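PDB 4KCT: pyruvate kinase 1 from Trypanosoma brucei brucei, which catalyses the transfer of a phosphoryl group from phosphoenolpyruvate to ADP, giving pyruvate and ATP, and also has an intrinsic oxaloacetate decarboxylase activity. Local coordinates for residues P88-G93 with I127-L132; K395-L400 with P415-I420; S406-S411 with N433-V438. All blocks are in the same frame, centred on the assembly; numbering follows the deposited sequence.

Interaction 1: P88-G93 with I127-L132; sequences PEIRTG and IDYPQL
Asp128 turns its carboxylate onto the backbone of Arg91. OD1 of Asp128 accepts the amide N of Arg91 at 3.0 Å, and the N-H meets it from above the carboxylate plane, 46° out of it. In return, the N of Asp128 donates to the O of Arg91, also at 3.0 Å. One residue thus grips both backbone polar atoms of Arg91, its N and its O. CG of Asp128 sits between its own N and carbonyl carbon (chi1 67°), which brings OD1 to the amide of Arg91.

Waters extend the grip. One bridges Glu89 O and OD2 of Asp128. Another joins OD2 to Thr92 O. NE of Arg91 lies 3.5 Å from OE1 of Glu89, which sits above the guanidinium plane, so that pairing rests on charge alone.

The apolar half is carried by Ile90. CG2 of Ile90 presses against CG2 of Ile127 at 3.5 Å, tighter than usual for two carbons. The same methyl reaches CB of Tyr129, while CD1 of Ile90 meets the Tyr129 ring obliquely, 3.8 Å from CG of Tyr129. Tyr129 OH bonds to Asp186 N.

Thr92 and Ile127 form a single backbone bridge. It lies just past the ends of strands 90-91 and 124-126, the outermost strands of the mixed sheet within this chain, and brings them together. This sheet belongs to the B domain, which pyruvate kinases insert into the TIM barrel after its third strand, 80-84. Ile178 of strand 177-179 touches Ile90, Thr92 and Ile127. Val110 of strand 107-111 meets Ile127, and helix 132-135 follows directly.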
# COMPACT_ATOMS: atom_id res chain seq x y z
N PRO A 88 2.49 38.78 24.40
CA PRO A 88 1.30 39.49 24.84
C PRO A 88 0.70 38.80 26.04
O PRO A 88 0.94 37.60 26.26
CB PRO A 88 0.35 39.34 23.64
CG PRO A 88 0.73 38.03 23.05
CD PRO A 88 2.23 37.96 23.20
N GLU A 89 0.02 39.56 26.90
CA GLU A 89 -0.69 38.93 28.00
C GLU A 89 -1.91 39.73 28.42
O GLU A 89 -2.03 40.92 28.10
CB GLU A 89 0.24 38.70 29.20
CG GLU A 89 1.03 39.91 29.61
CD GLU A 89 1.89 39.64 30.83
OE1 GLU A 89 2.36 40.61 31.46
OE2 GLU A 89 2.12 38.45 31.16
N ILE A 90 -2.91 39.02 28.90
CA ILE A 90 -4.04 39.65 29.53
C ILE A 90 -3.95 39.32 31.00
O ILE A 90 -3.70 38.17 31.39
CB ILE A 90 -5.37 39.09 28.98
CG1 ILE A 90 -5.43 39.27 27.47
CG2 ILE A 90 -6.56 39.72 29.71
CD1 ILE A 90 -6.59 38.51 26.82
N ARG A 91 -4.11 40.34 31.84
CA ARG A 91 -4.07 40.15 33.27
C ARG A 91 -5.25 40.80 33.96
O ARG A 91 -5.90 41.71 33.39
CB ARG A 91 -2.73 40.67 33.83
CG ARG A 91 -1.54 39.77 33.46
CD ARG A 91 -0.22 40.32 34.01
NE ARG A 91 -0.07 41.74 33.71
CZ ARG A 91 0.75 42.58 34.36
NH1 ARG A 91 0.76 43.87 34.04
NH2 ARG A 91 1.56 42.13 35.31
N THR A 92 -5.54 40.34 35.18
CA THR A 92 -6.47 41.04 36.07
C THR A 92 -5.85 42.37 36.47
O THR A 92 -4.64 42.56 36.34
CB THR A 92 -6.76 40.21 37.36
OG1 THR A 92 -5.61 40.22 38.21
CG2 THR A 92 -7.12 38.76 37.02
N GLY A 93 -6.66 43.22 37.09
CA GLY A 93 -6.15 44.32 37.90
C GLY A 93 -5.63 43.88 39.26
O GLY A 93 -5.30 42.70 39.46
N ILE A 127 -10.25 43.28 34.19
CA ILE A 127 -9.38 42.53 33.26
C ILE A 127 -8.96 43.48 32.14
O ILE A 127 -9.79 44.26 31.65
CB ILE A 127 -10.12 41.29 32.70
CG1 ILE A 127 -10.26 40.23 33.79
CG2 ILE A 127 -9.40 40.70 31.49
CD1 ILE A 127 -11.14 39.05 33.39
N ASP A 128 -7.66 43.53 31.83
CA ASP A 128 -7.10 44.62 31.02
C ASP A 128 -7.16 44.36 29.51
O ASP A 128 -6.32 44.82 28.77
CB ASP A 128 -5.65 44.94 31.44
CG ASP A 128 -4.66 43.78 31.12
OD1 ASP A 128 -5.03 42.83 30.40
OD2 ASP A 128 -3.51 43.85 31.57
N TYR A 129 -8.22 43.69 29.05
CA TYR A 129 -8.44 43.46 27.61
C TYR A 129 -9.77 44.07 27.16
O TYR A 129 -10.82 43.58 27.53
CB TYR A 129 -8.46 41.95 27.32
CG TYR A 129 -8.64 41.61 25.87
CD1 TYR A 129 -7.69 41.99 24.93
CD2 TYR A 129 -9.81 41.00 25.42
CE1 TYR A 129 -7.88 41.73 23.59
CE2 TYR A 129 -10.00 40.73 24.06
CZ TYR A 129 -9.02 41.07 23.17
OH TYR A 129 -9.18 40.83 21.84
N PRO A 130 -9.72 45.21 26.41
CA PRO A 130 -10.92 46.04 26.19
C PRO A 130 -12.00 45.36 25.39
O PRO A 130 -13.16 45.63 25.59
CB PRO A 130 -10.38 47.25 25.41
CG PRO A 130 -8.96 47.38 25.87
CD PRO A 130 -8.48 45.99 26.22
N GLN A 131 -11.62 44.42 24.53
CA GLN A 131 -12.60 43.69 23.73
C GLN A 131 -13.24 42.50 24.44
O GLN A 131 -13.86 41.65 23.81
CB GLN A 131 -11.97 43.24 22.42
CG GLN A 131 -11.67 44.39 21.47
CD GLN A 131 -12.94 44.99 20.90
OE1 GLN A 131 -13.89 44.26 20.58
NE2 GLN A 131 -13.02 46.31 20.90
N LEU A 132 -13.05 42.41 25.76
CA LEU A 132 -13.48 41.21 26.50
C LEU A 132 -14.95 40.81 26.19
O LEU A 132 -15.24 39.64 25.97
CB LEU A 132 -13.28 41.39 28.01
CG LEU A 132 -13.76 40.24 28.90
CD1 LEU A 132 -12.85 39.03 28.71
CD2 LEU A 132 -13.78 40.66 30.36
O HOH W 1 -4.31 42.82 27.62
O HOH W 2 -1.52 42.58 30.73
O HOH W 3 -3.32 44.48 34.75

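Interaction 2: K395-L400 with P415-I420; sequences KAMLVL and PNCPII. With FDP (2,6-di-O-phosphono-beta-D-fructofuranose), chain F.
Strand 396-400 and the start of strand 419-423 run parallel, with Met397 beside Ile419 and Leu398 beside Ile420. Three backbone bonds join them: Met397 N to Pro418 O at 3.0 Å, Ile420 N to Met397 O at 2.8 Å, and Val399 N to Ile420 O at 2.8 Å.

On the face of Met397 and Ile419, the methionine reaches back over residues 415-417, in the loop before strand 419-423. CG is anti to the carbonyl carbon (chi1 -59°), and the chain bends only at its last torsion. CG of Met397 lies 3.7 Å from SG of Cys417. The methionine side chain crosses Pro415 at about a right angle, with SD of Met397 3.9 Å from CB of Pro415. Val399 brings CG1 to CG2 of Ile419 at 3.8 Å.

Leu398 and Ile420 occupy the other face. CD1 of Leu398 rests on CG2 of Ile420 at 3.7 Å. Helix 455-467 covers both residues, through Leu462 and through Phe464 and Ala465. Helices 405-412 and 377-392 cover the methionine side. Strand 396-400, helix 405-412 and strand 419-423 form a beta-alpha-beta unit.

The side-chain contacts are nearly all apolar and buried, while the backbone polar groups between the strands bond to each other. At the far end of strand 396-400 the chemistry changes. The carbonyl O of Leu400 accepts a hydrogen bond from O4 of fructose 2,6-bisphosphate, the known activator of trypanosomatid pyruvate kinases, at 2.7 Å. A main-chain carbonyl thus recognises the O4 hydroxyl, so this bond does not depend on the Leu400 side chain.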
# COMPACT_ATOMS: atom_id res chain seq x y z
N LYS A 395 26.81 5.48 5.55
CA LYS A 395 26.97 5.82 6.97
C LYS A 395 26.89 7.33 7.25
O LYS A 395 26.66 7.75 8.40
CB LYS A 395 28.28 5.24 7.52
CG LYS A 395 28.25 3.72 7.56
CD LYS A 395 29.26 3.15 8.53
CE LYS A 395 29.10 1.65 8.62
NZ LYS A 395 30.37 1.01 9.06
N ALA A 396 27.01 8.12 6.20
CA ALA A 396 26.79 9.56 6.33
C ALA A 396 26.40 10.17 5.02
O ALA A 396 26.68 9.63 3.94
CB ALA A 396 28.06 10.25 6.89
N MET A 397 25.85 11.37 5.09
CA MET A 397 25.69 12.21 3.93
C MET A 397 26.47 13.48 4.19
O MET A 397 26.74 13.82 5.34
CB MET A 397 24.21 12.54 3.73
CG MET A 397 23.34 11.28 3.55
SD MET A 397 21.60 11.72 3.24
CE MET A 397 21.72 12.47 1.60
N LEU A 398 26.84 14.16 3.13
CA LEU A 398 27.62 15.39 3.22
C LEU A 398 26.97 16.38 2.26
O LEU A 398 26.68 16.04 1.12
CB LEU A 398 29.07 15.09 2.77
CG LEU A 398 30.04 16.26 2.59
CD1 LEU A 398 30.12 17.07 3.85
CD2 LEU A 398 31.42 15.67 2.27
N VAL A 399 26.67 17.59 2.75
CA VAL A 399 26.04 18.62 1.91
C VAL A 399 26.76 19.96 2.12
O VAL A 399 27.17 20.28 3.24
CB VAL A 399 24.52 18.78 2.22
CG1 VAL A 399 24.29 19.14 3.71
CG2 VAL A 399 23.85 19.80 1.28
N LEU A 400 27.03 20.67 1.02
CA LEU A 400 27.52 22.07 1.12
C LEU A 400 26.34 23.02 1.20
O LEU A 400 25.45 22.97 0.35
CB LEU A 400 28.39 22.42 -0.10
CG LEU A 400 29.87 22.00 -0.01
CD1 LEU A 400 30.00 20.57 0.48
CD2 LEU A 400 30.56 22.18 -1.37
N PRO A 415 16.85 10.92 6.54
CA PRO A 415 17.80 9.81 6.47
C PRO A 415 18.03 9.18 7.85
O PRO A 415 17.73 9.81 8.89
CB PRO A 415 19.10 10.48 5.96
CG PRO A 415 18.99 11.91 6.39
CD PRO A 415 17.50 12.22 6.27
N ASN A 416 18.61 7.97 7.89
CA ASN A 416 18.88 7.34 9.18
C ASN A 416 20.34 7.56 9.64
O ASN A 416 20.78 6.95 10.59
CB ASN A 416 18.52 5.85 9.16
CG ASN A 416 19.40 5.06 8.23
OD1 ASN A 416 20.41 5.57 7.76
ND2 ASN A 416 19.10 3.76 8.07
N CYS A 417 21.09 8.37 8.89
CA CYS A 417 22.52 8.59 9.20
C CYS A 417 22.74 10.07 9.47
O CYS A 417 21.90 10.87 9.13
CB CYS A 417 23.40 8.15 8.01
SG CYS A 417 22.97 8.96 6.44
N PRO A 418 23.96 10.45 9.92
CA PRO A 418 24.28 11.87 10.10
C PRO A 418 24.32 12.63 8.77
O PRO A 418 24.67 12.06 7.71
CB PRO A 418 25.68 11.84 10.74
CG PRO A 418 25.76 10.50 11.39
CD PRO A 418 25.01 9.58 10.49
N ILE A 419 23.91 13.89 8.81
CA ILE A 419 24.08 14.78 7.67
C ILE A 419 25.16 15.80 8.02
O ILE A 419 24.94 16.73 8.82
CB ILE A 419 22.80 15.57 7.40
CG1 ILE A 419 21.62 14.62 7.18
CG2 ILE A 419 22.99 16.54 6.23
CD1 ILE A 419 20.29 15.37 7.20
N ILE A 420 26.36 15.60 7.48
CA ILE A 420 27.43 16.55 7.67
C ILE A 420 27.24 17.74 6.74
O ILE A 420 27.13 17.56 5.53
CB ILE A 420 28.79 15.90 7.37
CG1 ILE A 420 29.01 14.70 8.32
CG2 ILE A 420 29.92 16.93 7.50
CD1 ILE A 420 30.17 13.81 7.92
P1 FDP F . 28.53 27.10 -3.58
O1P FDP F . 29.31 25.87 -4.00
O2P FDP F . 28.97 27.61 -2.23
O3P FDP F . 28.38 28.16 -4.66
O1 FDP F . 25.92 27.87 -5.63
C1 FDP F . 26.18 26.46 -5.60
C2 FDP F . 26.04 25.97 -4.16
O2 FDP F . 27.01 26.59 -3.27
C3 FDP F . 26.12 24.45 -4.04
O3 FDP F . 27.45 23.97 -4.17
C4 FDP F . 25.59 24.26 -2.63
O4 FDP F . 25.21 22.90 -2.35
C5 FDP F . 24.40 25.21 -2.64
O5 FDP F . 24.72 26.24 -3.64
C6 FDP F . 24.19 25.83 -1.26
O6 FDP F . 22.91 26.45 -1.25
P2 FDP F . 22.26 26.90 0.17
O4P FDP F . 22.01 25.58 0.92
O5P FDP F . 23.32 27.76 0.78
O6P FDP F . 20.99 27.61 -0.21

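Interaction 3: S406-S411 with N433-V438. With FDP (2,6-di-O-phosphono-beta-D-fructofuranose), chain F.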
# COMPACT_ATOMS: atom_id res chain seq x y z
N SER A 406 19.88 23.84 1.96
CA SER A 406 20.10 22.50 1.42
C SER A 406 20.22 21.47 2.53
O SER A 406 19.84 20.32 2.34
CB SER A 406 21.37 22.43 0.55
OG SER A 406 21.31 23.37 -0.52
N ALA A 407 20.79 21.86 3.66
CA ALA A 407 20.87 20.90 4.78
C ALA A 407 19.49 20.57 5.32
O ALA A 407 19.19 19.40 5.64
CB ALA A 407 21.78 21.42 5.89
N ARG A 408 18.66 21.59 5.53
CA ARG A 408 17.28 21.36 5.95
C ARG A 408 16.47 20.53 4.94
O ARG A 408 15.59 19.77 5.32
CB ARG A 408 16.57 22.70 6.24
CG ARG A 408 17.08 23.39 7.52
CD ARG A 408 16.21 24.61 7.89
NE ARG A 408 16.56 25.76 7.07
CZ ARG A 408 17.57 26.60 7.32
NH1 ARG A 408 18.33 26.46 8.43
NH2 ARG A 408 17.84 27.55 6.45
N LEU A 409 16.76 20.72 3.66
CA LEU A 409 16.07 19.98 2.61
C LEU A 409 16.42 18.48 2.63
O LEU A 409 15.56 17.64 2.37
CB LEU A 409 16.41 20.59 1.23
CG LEU A 409 15.46 20.34 0.06
CD1 LEU A 409 13.98 20.58 0.46
CD2 LEU A 409 15.87 21.24 -1.12
N ILE A 410 17.66 18.15 2.90
CA ILE A 410 18.04 16.76 3.13
C ILE A 410 17.46 16.18 4.41
O ILE A 410 16.87 15.09 4.40
CB ILE A 410 19.56 16.59 3.16
CG1 ILE A 410 20.14 16.93 1.77
CG2 ILE A 410 19.94 15.16 3.59
CD1 ILE A 410 21.67 16.91 1.75
N SER A 411 17.53 16.94 5.50
CA SER A 411 16.91 16.50 6.77
C SER A 411 15.40 16.29 6.64
O SER A 411 14.83 15.41 7.29
CB SER A 411 17.21 17.52 7.89
OG SER A 411 16.69 17.05 9.14
N ASN A 433 21.42 23.72 14.35
CA ASN A 433 21.21 22.97 15.61
C ASN A 433 19.75 22.62 15.90
O ASN A 433 19.47 21.76 16.77
CB ASN A 433 21.76 23.76 16.82
CG ASN A 433 23.26 23.58 17.02
OD1 ASN A 433 23.72 22.48 17.26
ND2 ASN A 433 23.98 24.68 17.09
N VAL A 434 18.80 23.30 15.25
CA VAL A 434 17.39 22.86 15.40
C VAL A 434 16.92 21.85 14.34
O VAL A 434 15.75 21.52 14.29
CB VAL A 434 16.39 24.01 15.51
CG1 VAL A 434 16.66 24.84 16.76
CG2 VAL A 434 16.43 24.89 14.26
N THR A 435 17.84 21.32 13.55
CA THR A 435 17.44 20.49 12.43
C THR A 435 17.95 19.07 12.60
O THR A 435 19.15 18.87 12.85
CB THR A 435 17.91 21.10 11.10
OG1 THR A 435 17.04 22.20 10.78
CG2 THR A 435 17.82 20.08 9.99
N ARG A 436 17.04 18.10 12.55
CA ARG A 436 17.37 16.72 12.87
C ARG A 436 18.58 16.24 12.04
O ARG A 436 18.60 16.43 10.81
CB ARG A 436 16.16 15.82 12.59
CG ARG A 436 16.35 14.34 12.98
CD ARG A 436 15.08 13.55 12.61
NE ARG A 436 15.22 12.13 12.91
CZ ARG A 436 15.76 11.23 12.09
NH1 ARG A 436 15.86 9.96 12.48
NH2 ARG A 436 16.20 11.58 10.87
N SER A 437 19.52 15.53 12.70
CA SER A 437 20.63 14.77 12.01
C SER A 437 21.86 15.58 11.62
O SER A 437 22.89 15.01 11.30
CB SER A 437 20.12 14.05 10.75
OG SER A 437 18.97 13.30 11.04
N VAL A 438 21.72 16.90 11.52
CA VAL A 438 22.76 17.73 10.91
C VAL A 438 23.87 17.99 11.90
O VAL A 438 23.61 18.19 13.10
CB VAL A 438 22.20 19.09 10.39
CG1 VAL A 438 23.33 19.96 9.88
CG2 VAL A 438 21.22 18.82 9.26
P1 FDP F . 28.53 27.10 -3.58
O1P FDP F . 29.31 25.87 -4.00
O2P FDP F . 28.97 27.61 -2.23
O3P FDP F . 28.38 28.16 -4.66
O1 FDP F . 25.92 27.87 -5.63
C1 FDP F . 26.18 26.46 -5.60
C2 FDP F . 26.04 25.97 -4.16
O2 FDP F . 27.01 26.59 -3.27
C3 FDP F . 26.12 24.45 -4.04
O3 FDP F . 27.45 23.97 -4.17
C4 FDP F . 25.59 24.26 -2.63
O4 FDP F . 25.21 22.90 -2.35
C5 FDP F . 24.40 25.21 -2.64
O5 FDP F . 24.72 26.24 -3.64
C6 FDP F . 24.19 25.83 -1.26
O6 FDP F . 22.91 26.45 -1.25
P2 FDP F . 22.26 26.90 0.17
O4P FDP F . 22.01 25.58 0.92
O5P FDP F . 23.32 27.76 0.78
O6P FDP F . 20.99 27.61 -0.21
O HOH W 4 17.90 24.83 10.99
O HOH W 5 16.67 14.01 9.47
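Ser411 and Arg436 make the direct polar bond. The OG of Ser411 donates to the O of Arg436 at 2.6 Å, in the carbonyl plane and on a lone pair. OG of Ser411 is anti to its own N (chi1 -176°), which aims it at the loop. Beside it, CG2 of Thr435 packs closely on CB of Ser411, at 3.4 Å. The OG1 of Thr435 faces the other way, against CG of Arg408 at 3.5 Å. One helical turn before Ser411, CB of Ala407 meets CG2 of Val438 more loosely.

Two waters form the next shell. One links NH1 of Arg408 to OG1 of Thr435, in the plane of the guanidinium. The other donates to the OG atoms of Ser411 and Ser437 and accepts from NH2 of Arg436, 2.8 Å away. That NH2 also bonds to Pro415 O, and the N of Arg436 bonds to Asp326. Residues Thr435 to Val438 form a type II turn leading into strand 438-442, with a weak closing bond.

Ser406, in the first turn of helix 405-412, binds the sugar phosphate. Its N, at 2.9 Å, and its OG, at 2.7 Å, both donate to O4P of the ligand. The helix dipole would probably favour the phosphate there. One short helix therefore meets an anion at its start and a backbone carbonyl through Ser411 near its end, connecting the effector pocket to the 433-438 loop.

Interactions 2 and 3 are neighbours, with centres about 9 Å apart, and their segments alternate along the chain. They share a boundary: Ile419 N lies 2.9 Å from Ser437 O, a probable hydrogen bond, and Val399 CB packs on Ile410 CD1 at 3.4 Å. Both reach the same fructose bisphosphate, at its sugar hydroxyl through 395-400 and at a phosphate through 406-411. Interaction 1 stands apart on the opposite side of the chain's centre, with centres about 49 Å from interaction 2 and 40 Å from interaction 3. The Glu89 side chain there is about 9 Å from the bound potassium ion. Interaction 1 thus lies toward the catalytic metals, while interactions 2 and 3 border the effector pocket.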